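Local coordinates for protein glycoside transferase (Listeria monocytogenes, PDB 6R2M) that is an extracellular glycoside hydrolase that probably acts on an exopolysaccharide and may have transferase activity, at residues A[179-184]-A[220-225]; A[208-213]-A[259-264]; A[214-219]-A[269-274]. One frame throughout, in Å; residues are numbered along the deposited sequence.

Interaction 1: residues A[179-184]-A[220-225]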
loop_
_atom_site.group_PDB
_atom_site.type_symbol
_atom_site.label_atom_id
_atom_site.label_comp_id
_atom_site.label_asym_id
_atom_site.label_seq_id
_atom_site.Cartn_x
_atom_site.Cartn_y
_atom_site.Cartn_z
ATOM N N LEU A 179 -4.929 17.939 7.388
ATOM C CA LEU A 179 -4.230 19.155 6.987
ATOM C C LEU A 179 -2.946 18.877 6.215
ATOM O O LEU A 179 -2.686 19.606 5.244
ATOM C CB LEU A 179 -3.938 20.039 8.210
ATOM C CG LEU A 179 -3.477 21.465 7.881
ATOM C CD1 LEU A 179 -4.685 22.319 7.554
ATOM C CD2 LEU A 179 -2.690 22.094 9.023
ATOM N N PRO A 180 -2.119 17.876 6.563
ATOM C CA PRO A 180 -0.906 17.650 5.758
ATOM C C PRO A 180 -1.206 17.386 4.293
ATOM O O PRO A 180 -0.617 18.040 3.424
ATOM C CB PRO A 180 -0.245 16.449 6.451
ATOM C CG PRO A 180 -0.653 16.615 7.894
ATOM C CD PRO A 180 -2.069 17.126 7.834
ATOM N N ILE A 181 -2.126 16.466 3.987
ATOM C CA ILE A 181 -2.381 16.158 2.581
ATOM C C ILE A 181 -3.222 17.237 1.901
ATOM O O ILE A 181 -3.196 17.358 0.668
ATOM C CB ILE A 181 -3.018 14.756 2.465
ATOM C CG1 ILE A 181 -2.928 14.207 1.035
ATOM C CG2 ILE A 181 -4.459 14.762 2.957
ATOM C CD1 ILE A 181 -1.502 13.938 0.553
ATOM N N GLN A 182 -3.945 18.048 2.668
ATOM C CA GLN A 182 -4.673 19.167 2.077
ATOM C C GLN A 182 -3.759 20.311 1.672
ATOM O O GLN A 182 -4.142 21.097 0.796
ATOM C CB GLN A 182 -5.713 19.706 3.055
ATOM C CG GLN A 182 -6.916 18.808 3.224
ATOM C CD GLN A 182 -7.762 19.194 4.434
ATOM O OE1 GLN A 182 -7.382 20.064 5.213
ATOM N NE2 GLN A 182 -8.905 18.538 4.597
ATOM N N THR A 183 -2.580 20.424 2.274
ATOM C CA THR A 183 -1.752 21.615 2.108
ATOM C C THR A 183 -0.389 21.342 1.481
ATOM O O THR A 183 0.362 22.295 1.231
ATOM C CB THR A 183 -1.574 22.326 3.457
ATOM O OG1 THR A 183 -0.980 21.446 4.425
ATOM C CG2 THR A 183 -2.929 22.767 3.993
ATOM N N VAL A 184 -0.052 20.079 1.205
ATOM C CA VAL A 184 1.229 19.764 0.578
ATOM C C VAL A 184 1.246 20.292 -0.855
ATOM O O VAL A 184 0.204 20.379 -1.527
ATOM C CB VAL A 184 1.484 18.243 0.622
ATOM C CG1 VAL A 184 0.486 17.501 -0.256
ATOM C CG2 VAL A 184 2.908 17.905 0.211
ATOM N N PHE A 220 -5.434 13.170 -4.319
ATOM C CA PHE A 220 -6.686 13.163 -5.063
ATOM C C PHE A 220 -7.831 12.666 -4.199
ATOM O O PHE A 220 -8.939 13.218 -4.235
ATOM C CB PHE A 220 -6.564 12.290 -6.304
ATOM C CG PHE A 220 -7.818 12.248 -7.119
ATOM C CD1 PHE A 220 -8.640 11.133 -7.089
ATOM C CD2 PHE A 220 -8.181 13.329 -7.907
ATOM C CE1 PHE A 220 -9.814 11.098 -7.835
ATOM C CE2 PHE A 220 -9.344 13.290 -8.658
ATOM C CZ PHE A 220 -10.157 12.173 -8.622
ATOM N N ASP A 221 -7.579 11.622 -3.410
ATOM C CA ASP A 221 -8.630 11.045 -2.573
ATOM C C ASP A 221 -9.188 12.060 -1.586
ATOM O O ASP A 221 -10.402 12.090 -1.339
ATOM C CB ASP A 221 -8.094 9.836 -1.817
ATOM C CG ASP A 221 -7.927 8.624 -2.702
ATOM O OD1 ASP A 221 -8.465 8.626 -3.829
ATOM O OD2 ASP A 221 -7.268 7.663 -2.257
ATOM N N GLU A 222 -8.322 12.880 -0.988
ATOM C CA GLU A 222 -8.762 13.830 0.026
ATOM C C GLU A 222 -9.276 15.118 -0.601
ATOM O O GLU A 222 -10.309 15.646 -0.176
ATOM C CB GLU A 222 -7.615 14.139 0.994
ATOM C CG GLU A 222 -7.873 15.353 1.918
ATOM C CD GLU A 222 -9.113 15.183 2.775
ATOM O OE1 GLU A 222 -9.519 14.034 3.021
ATOM O OE2 GLU A 222 -9.691 16.213 3.194
ATOM N N ASN A 223 -8.557 15.648 -1.593
ATOM C CA ASN A 223 -8.831 16.986 -2.094
ATOM C C ASN A 223 -9.775 17.016 -3.288
ATOM O O ASN A 223 -10.321 18.089 -3.590
ATOM C CB ASN A 223 -7.511 17.682 -2.453
ATOM C CG ASN A 223 -6.627 17.870 -1.245
ATOM O OD1 ASN A 223 -7.096 18.325 -0.197
ATOM N ND2 ASN A 223 -5.350 17.524 -1.368
ATOM N N GLY A 224 -9.979 15.888 -3.971
ATOM C CA GLY A 224 -10.925 15.817 -5.067
ATOM C C GLY A 224 -10.392 16.294 -6.396
ATOM O O GLY A 224 -11.140 16.301 -7.385
ATOM N N ASP A 225 -9.137 16.712 -6.445
ATOM C CA ASP A 225 -8.485 17.138 -7.671
ATOM C C ASP A 225 -7.035 16.701 -7.600
ATOM O O ASP A 225 -6.495 16.476 -6.516
ATOM C CB ASP A 225 -8.531 18.654 -7.860
ATOM C CG ASP A 225 -9.930 19.184 -8.092
ATOM O OD1 ASP A 225 -10.534 19.705 -7.131
ATOM O OD2 ASP A 225 -10.410 19.085 -9.238
HETATM O O HOH W 1 -6.761 21.441 0.207
#

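Interaction 2: residues A[208-213]-A[259-264]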
loop_
_atom_site.group_PDB
_atom_site.type_symbol
_atom_site.label_atom_id
_atom_site.label_comp_id
_atom_site.label_asym_id
_atom_site.label_seq_id
_atom_site.Cartn_x
_atom_site.Cartn_y
_atom_site.Cartn_z
ATOM N N ASN A 208 11.590 8.784 -4.663
ATOM C CA ASN A 208 11.161 7.437 -5.021
ATOM C C ASN A 208 9.729 7.521 -5.548
ATOM O O ASN A 208 8.831 7.971 -4.831
ATOM C CB ASN A 208 11.248 6.533 -3.790
ATOM C CG ASN A 208 10.967 5.087 -4.102
ATOM O OD1 ASN A 208 10.027 4.767 -4.822
ATOM N ND2 ASN A 208 11.781 4.197 -3.553
ATOM N N MET A 209 9.516 7.107 -6.801
ATOM C CA MET A 209 8.210 7.327 -7.416
ATOM C C MET A 209 7.118 6.418 -6.853
ATOM O O MET A 209 5.936 6.721 -7.049
ATOM C CB MET A 209 8.313 7.172 -8.936
ATOM C CG MET A 209 9.093 8.316 -9.598
ATOM S SD MET A 209 8.306 9.937 -9.384
ATOM C CE MET A 209 6.994 9.795 -10.584
ATOM N N ILE A 210 7.466 5.316 -6.177
ATOM C CA ILE A 210 6.443 4.590 -5.422
ATOM C C ILE A 210 5.828 5.509 -4.379
ATOM O O ILE A 210 4.601 5.635 -4.273
ATOM C CB ILE A 210 7.031 3.336 -4.748
ATOM C CG1 ILE A 210 7.501 2.340 -5.798
ATOM C CG2 ILE A 210 5.985 2.714 -3.808
ATOM C CD1 ILE A 210 8.134 1.089 -5.174
ATOM N N ASP A 211 6.673 6.158 -3.583
ATOM C CA ASP A 211 6.160 7.047 -2.546
ATOM C C ASP A 211 5.442 8.245 -3.157
ATOM O O ASP A 211 4.361 8.632 -2.688
ATOM C CB ASP A 211 7.297 7.484 -1.635
ATOM C CG ASP A 211 8.065 6.295 -1.066
ATOM O OD1 ASP A 211 7.435 5.234 -0.888
ATOM O OD2 ASP A 211 9.272 6.429 -0.808
ATOM N N GLN A 212 5.994 8.805 -4.238
ATOM C CA GLN A 212 5.335 9.925 -4.897
ATOM C C GLN A 212 3.953 9.534 -5.415
ATOM O O GLN A 212 3.006 10.316 -5.291
ATOM C CB GLN A 212 6.201 10.459 -6.033
ATOM C CG GLN A 212 7.517 11.112 -5.575
ATOM C CD GLN A 212 7.298 12.486 -4.954
ATOM O OE1 GLN A 212 6.484 13.255 -5.448
ATOM N NE2 GLN A 212 8.023 12.794 -3.877
ATOM N N MET A 213 3.811 8.333 -6.001
ATOM C CA MET A 213 2.500 7.941 -6.516
ATOM C C MET A 213 1.508 7.756 -5.380
ATOM O O MET A 213 0.332 8.115 -5.506
ATOM C CB MET A 213 2.592 6.642 -7.333
ATOM C CG MET A 213 3.218 6.784 -8.717
ATOM S SD MET A 213 2.538 8.116 -9.720
ATOM C CE MET A 213 0.774 7.766 -9.618
ATOM N N ASN A 259 16.072 2.544 -14.664
ATOM C CA ASN A 259 15.271 1.481 -14.069
ATOM C C ASN A 259 13.802 1.886 -13.962
ATOM O O ASN A 259 13.469 3.016 -13.584
ATOM C CB ASN A 259 15.807 1.121 -12.679
ATOM C CG ASN A 259 17.108 0.353 -12.740
ATOM O OD1 ASN A 259 17.695 0.190 -13.812
ATOM N ND2 ASN A 259 17.581 -0.102 -11.583
ATOM N N GLU A 260 12.926 0.962 -14.309
ATOM C CA GLU A 260 11.493 1.139 -14.112
ATOM C C GLU A 260 11.043 0.321 -12.907
ATOM O O GLU A 260 11.752 -0.573 -12.440
ATOM C CB GLU A 260 10.725 0.725 -15.367
ATOM C CG GLU A 260 10.884 1.702 -16.530
ATOM C CD GLU A 260 10.492 1.084 -17.875
ATOM O OE1 GLU A 260 11.345 0.398 -18.475
ATOM O OE2 GLU A 260 9.328 1.257 -18.317
ATOM N N SER A 261 9.856 0.647 -12.394
ATOM C CA SER A 261 9.311 -0.004 -11.208
ATOM C C SER A 261 7.946 -0.590 -11.521
ATOM O O SER A 261 7.064 0.116 -12.017
ATOM C CB SER A 261 9.180 0.973 -10.044
ATOM O OG SER A 261 8.211 0.503 -9.099
ATOM N N THR A 262 7.780 -1.885 -11.232
ATOM C CA THR A 262 6.473 -2.513 -11.396
ATOM C C THR A 262 5.415 -1.810 -10.551
ATOM O O THR A 262 4.326 -1.487 -11.042
ATOM C CB THR A 262 6.571 -3.990 -11.036
ATOM O OG1 THR A 262 7.453 -4.634 -11.959
ATOM C CG2 THR A 262 5.208 -4.649 -11.119
ATOM N N ALA A 263 5.722 -1.556 -9.272
ATOM C CA ALA A 263 4.739 -0.913 -8.405
ATOM C C ALA A 263 4.360 0.475 -8.914
ATOM O O ALA A 263 3.189 0.865 -8.840
ATOM C CB ALA A 263 5.257 -0.845 -6.969
ATOM N N VAL A 264 5.327 1.219 -9.460
ATOM C CA VAL A 264 5.035 2.542 -10.009
ATOM C C VAL A 264 4.021 2.447 -11.136
ATOM O O VAL A 264 3.080 3.240 -11.209
ATOM C CB VAL A 264 6.329 3.230 -10.471
ATOM C CG1 VAL A 264 5.981 4.437 -11.346
ATOM C CG2 VAL A 264 7.107 3.676 -9.252
#

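Interaction 3: residues A[214-219]-A[269-274]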
loop_
_atom_site.group_PDB
_atom_site.type_symbol
_atom_site.label_atom_id
_atom_site.label_comp_id
_atom_site.label_asym_id
_atom_site.label_seq_id
_atom_site.Cartn_x
_atom_site.Cartn_y
_atom_site.Cartn_z
ATOM N N LEU A 214 1.960 7.201 -4.254
ATOM C CA LEU A 214 1.039 7.024 -3.134
ATOM C C LEU A 214 0.566 8.376 -2.599
ATOM O O LEU A 214 -0.607 8.531 -2.247
ATOM C CB LEU A 214 1.702 6.197 -2.034
ATOM C CG LEU A 214 1.870 4.717 -2.419
ATOM C CD1 LEU A 214 2.773 4.022 -1.423
ATOM C CD2 LEU A 214 0.497 4.036 -2.485
ATOM N N ILE A 215 1.456 9.371 -2.543
ATOM C CA ILE A 215 1.049 10.707 -2.103
ATOM C C ILE A 215 0.057 11.302 -3.087
ATOM O O ILE A 215 -0.952 11.903 -2.697
ATOM C CB ILE A 215 2.275 11.626 -1.935
ATOM C CG1 ILE A 215 3.221 11.048 -0.890
ATOM C CG2 ILE A 215 1.832 13.072 -1.564
ATOM C CD1 ILE A 215 4.589 11.677 -0.914
ATOM N N ALA A 216 0.327 11.147 -4.381
ATOM C CA ALA A 216 -0.560 11.716 -5.385
ATOM C C ALA A 216 -1.952 11.123 -5.284
ATOM O O ALA A 216 -2.951 11.830 -5.468
ATOM C CB ALA A 216 -0.000 11.474 -6.785
ATOM N N MET A 217 -2.038 9.813 -5.031
ATOM C CA MET A 217 -3.350 9.194 -4.897
ATOM C C MET A 217 -4.065 9.660 -3.630
ATOM O O MET A 217 -5.273 9.910 -3.655
ATOM C CB MET A 217 -3.212 7.674 -4.937
ATOM C CG MET A 217 -3.131 7.215 -6.383
ATOM S SD MET A 217 -3.190 5.445 -6.610
ATOM C CE MET A 217 -1.675 5.089 -5.843
ATOM N N ALA A 218 -3.340 9.791 -2.517
ATOM C CA ALA A 218 -3.955 10.324 -1.305
ATOM C C ALA A 218 -4.397 11.764 -1.514
ATOM O O ALA A 218 -5.443 12.182 -1.010
ATOM C CB ALA A 218 -2.976 10.233 -0.137
ATOM N N TYR A 219 -3.589 12.542 -2.231
ATOM C CA TYR A 219 -3.954 13.917 -2.541
ATOM C C TYR A 219 -5.289 13.973 -3.268
ATOM O O TYR A 219 -6.173 14.764 -2.915
ATOM C CB TYR A 219 -2.856 14.557 -3.385
ATOM C CG TYR A 219 -3.011 16.033 -3.561
ATOM C CD1 TYR A 219 -3.804 16.551 -4.580
ATOM C CD2 TYR A 219 -2.352 16.918 -2.725
ATOM C CE1 TYR A 219 -3.927 17.908 -4.756
ATOM C CE2 TYR A 219 -2.473 18.275 -2.883
ATOM C CZ TYR A 219 -3.267 18.763 -3.897
ATOM O OH TYR A 219 -3.372 20.118 -4.048
ATOM N N THR A 269 -1.433 3.227 -13.088
ATOM C CA THR A 269 -2.651 2.727 -13.701
ATOM C C THR A 269 -3.860 3.034 -12.825
ATOM O O THR A 269 -4.875 3.544 -13.313
ATOM C CB THR A 269 -2.491 1.233 -13.963
ATOM O OG1 THR A 269 -1.403 1.063 -14.886
ATOM C CG2 THR A 269 -3.761 0.639 -14.547
ATOM N N GLN A 270 -3.739 2.786 -11.511
ATOM C CA GLN A 270 -4.804 3.129 -10.570
ATOM C C GLN A 270 -5.086 4.628 -10.562
ATOM O O GLN A 270 -6.248 5.050 -10.547
ATOM C CB GLN A 270 -4.434 2.678 -9.156
ATOM C CG GLN A 270 -4.239 1.189 -9.024
ATOM C CD GLN A 270 -3.682 0.796 -7.661
ATOM O OE1 GLN A 270 -3.920 1.469 -6.661
ATOM N NE2 GLN A 270 -2.926 -0.293 -7.625
ATOM N N TYR A 271 -4.029 5.438 -10.576
ATOM C CA TYR A 271 -4.176 6.888 -10.506
ATOM C C TYR A 271 -4.853 7.438 -11.758
ATOM O O TYR A 271 -5.772 8.270 -11.675
ATOM C CB TYR A 271 -2.789 7.507 -10.314
ATOM C CG TYR A 271 -2.683 9.006 -10.539
ATOM C CD1 TYR A 271 -2.909 9.893 -9.493
ATOM C CD2 TYR A 271 -2.320 9.521 -11.783
ATOM C CE1 TYR A 271 -2.774 11.254 -9.674
ATOM C CE2 TYR A 271 -2.196 10.884 -11.981
ATOM C CZ TYR A 271 -2.429 11.740 -10.926
ATOM O OH TYR A 271 -2.305 13.093 -11.135
ATOM N N PHE A 272 -4.417 6.983 -12.935
ATOM C CA PHE A 272 -5.022 7.489 -14.158
ATOM C C PHE A 272 -6.474 7.051 -14.266
ATOM O O PHE A 272 -7.322 7.823 -14.715
ATOM C CB PHE A 272 -4.204 7.022 -15.369
ATOM C CG PHE A 272 -2.940 7.800 -15.573
ATOM C CD1 PHE A 272 -2.921 9.176 -15.381
ATOM C CD2 PHE A 272 -1.764 7.160 -15.958
ATOM C CE1 PHE A 272 -1.747 9.898 -15.592
ATOM C CE2 PHE A 272 -0.602 7.883 -16.168
ATOM C CZ PHE A 272 -0.591 9.251 -15.975
ATOM N N ASN A 273 -6.805 5.859 -13.777
ATOM C CA ASN A 273 -8.200 5.441 -13.842
ATOM C C ASN A 273 -9.062 6.181 -12.817
ATOM O O ASN A 273 -10.217 6.517 -13.106
ATOM C CB ASN A 273 -8.271 3.926 -13.703
ATOM C CG ASN A 273 -7.692 3.222 -14.928
ATOM O OD1 ASN A 273 -7.756 3.752 -16.042
ATOM N ND2 ASN A 273 -7.115 2.046 -14.730
ATOM N N LYS A 274 -8.512 6.501 -11.643
ATOM C CA LYS A 274 -9.264 7.276 -10.659
ATOM C C LYS A 274 -9.500 8.712 -11.116
ATOM O O LYS A 274 -10.504 9.324 -10.735
ATOM C CB LYS A 274 -8.530 7.290 -9.312
ATOM C CG LYS A 274 -8.536 5.946 -8.581
ATOM C CD LYS A 274 -7.397 5.850 -7.577
ATOM C CE LYS A 274 -7.617 6.775 -6.390
ATOM N NZ LYS A 274 -8.621 6.205 -5.442
#

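Interaction 1: residues A[179-184]-A[220-225]
Two side-chain hydrogen bonds, a bridging water and one aliphatic contact join the short helix 179-183 to the C-terminal end of helix 209-223, in a partly buried contact toward the periphery of the chain. Asn223, the last helical residue, reaches over to the backbone: its ND2 donates to Ile181 O at 3.0 Å, with the oxygen nearly in the plane of the amide and ND2 lying off the carbonyl plane of Ile181. The amide's other end, OD1, lies 3.4 Å from Gln182 CA and accepts from a water that also donates to Gln182 O at 2.7 Å, so both polar atoms of Asn223 are engaged. The fold is mainly helical, consistent with the alpha/alpha barrel of related glycoside hydrolases; here the tail of a long helix rests on the short helix 179-183, and Gly224, with a phi of 83°, ends that tail. Gln182, extended beyond CG, sends NE2 to Glu222 OE2 at 2.8 Å. The bond meets the anti side of the carboxylate, well out of its plane, and the amide and carboxylate planes are turned 43° apart. A bend in the Glu222 chain, chi2 59°, brings its acid end to this amide, while Ile181 CG2 packs on Glu222 CG at 3.6 Å. Beyond the pair, Ile181 also lies on Ile215 and Ala218 of helix 209-223, and Glu222 touches Tyr178 and Ile165.

Interaction 2: residues A[208-213]-A[259-264]
Apolar packing between Val264 and the first turn of helix 209-223 carries this buried contact. Val264 CG2 lies over the peptide between Met209 and Ile210, 3.6 Å from Met209 C and 3.5 Å from Ile210 N. The same methyl meets Met209 CB and, at 3.7 Å, Ile210 CG1. Its place beside the backbone N of Val264, with CG1 anti to that N (chi1 166°), aims it at this turn. From the opposite helix, Ile210 reaches across: its extended chain, chi2 178°, carries CD1 to Ala263 CB at 3.9 Å, alongside Ser261. Met213, one turn on, approaches Val264 more loosely with CG. The contact thus brings together the starts of two long helices, 209-223 and 262-274, within a mainly helical fold. Phe230 and Leu234 of helix 228-241 pack on Met209, and Phe302 of helix 301-312 packs on Ile210 and Ala263.

Two side-chain caps lie within the segments. Asn208 is the N-cap of one helix, its OD1 accepting from Ile210 N at 2.9 Å in the carbonyl plane. Ser261 is the N-cap of the other, with OG accepting from Val264 N at 3.0 Å in a nearly straight bond; that oxygen also lies 3.8 Å from Ile210 CG1. A further bond leaves the segments: Ala263 N, in the same first turn, donates to Asp303 OD1.

Interaction 3: residues A[214-219]-A[269-274]
Two long helices, 209-223 and 262-274, run side by side in nearly the same direction, with the antiparallel-barrel partner 228-241 between them in sequence, as successive helices of one layer do in an alpha/alpha barrel, probably the fold here. Over these segments their axes approach to 10.2 Å at an angle of 21°, and the gap is filled chiefly by Met217 and Tyr271. Met217 CG comes up to the edge of the Tyr271 ring, near its plane, and sits 4.0 Å from Tyr271 CB. Ala216 CB meets the same ring obliquely, 4.0 Å from CE1. With CG anti to the backbone N of Tyr271 (chi1 166°), the side chain runs past Ala216, across the line of helix 209-223, toward helix 228-241, where its OH bonds to Asp231 OD1 and Leu234 packs on the side chain. The sulfur of Met217 lies on the aliphatic stem of Gln270, the two side chains crossing at about a right angle; the far end of that glutamine is held by NE2 bonding to Thr310 OG1. Lys274 curls back at chi3 and chi4 to reach Asp221, and on the way its CD passes 4.3 Å from Met217 SD.

All three contacts use helix 209-223, and they follow one another along it: interaction 2 at its start, interaction 3 in its middle and interaction 1 at its end. Interactions 2 and 3 also share helix 262-274 and lie 12 Å apart between centres; Met213 CE of the former packs 3.6 Å from Tyr271 CB of the latter, which joins the two sites by apolar packing. Interactions 1 and 3, likewise 12 Å apart between centres, are tied by the salt bridge from Lys274 NZ to Asp221 OD1 at 2.9 Å. Interactions 1 and 2 do not touch. The two contacts with helix 262-274 are mainly apolar, whereas the contact with helix 179-183, farther from the chain's centre, relies on hydrogen bonds.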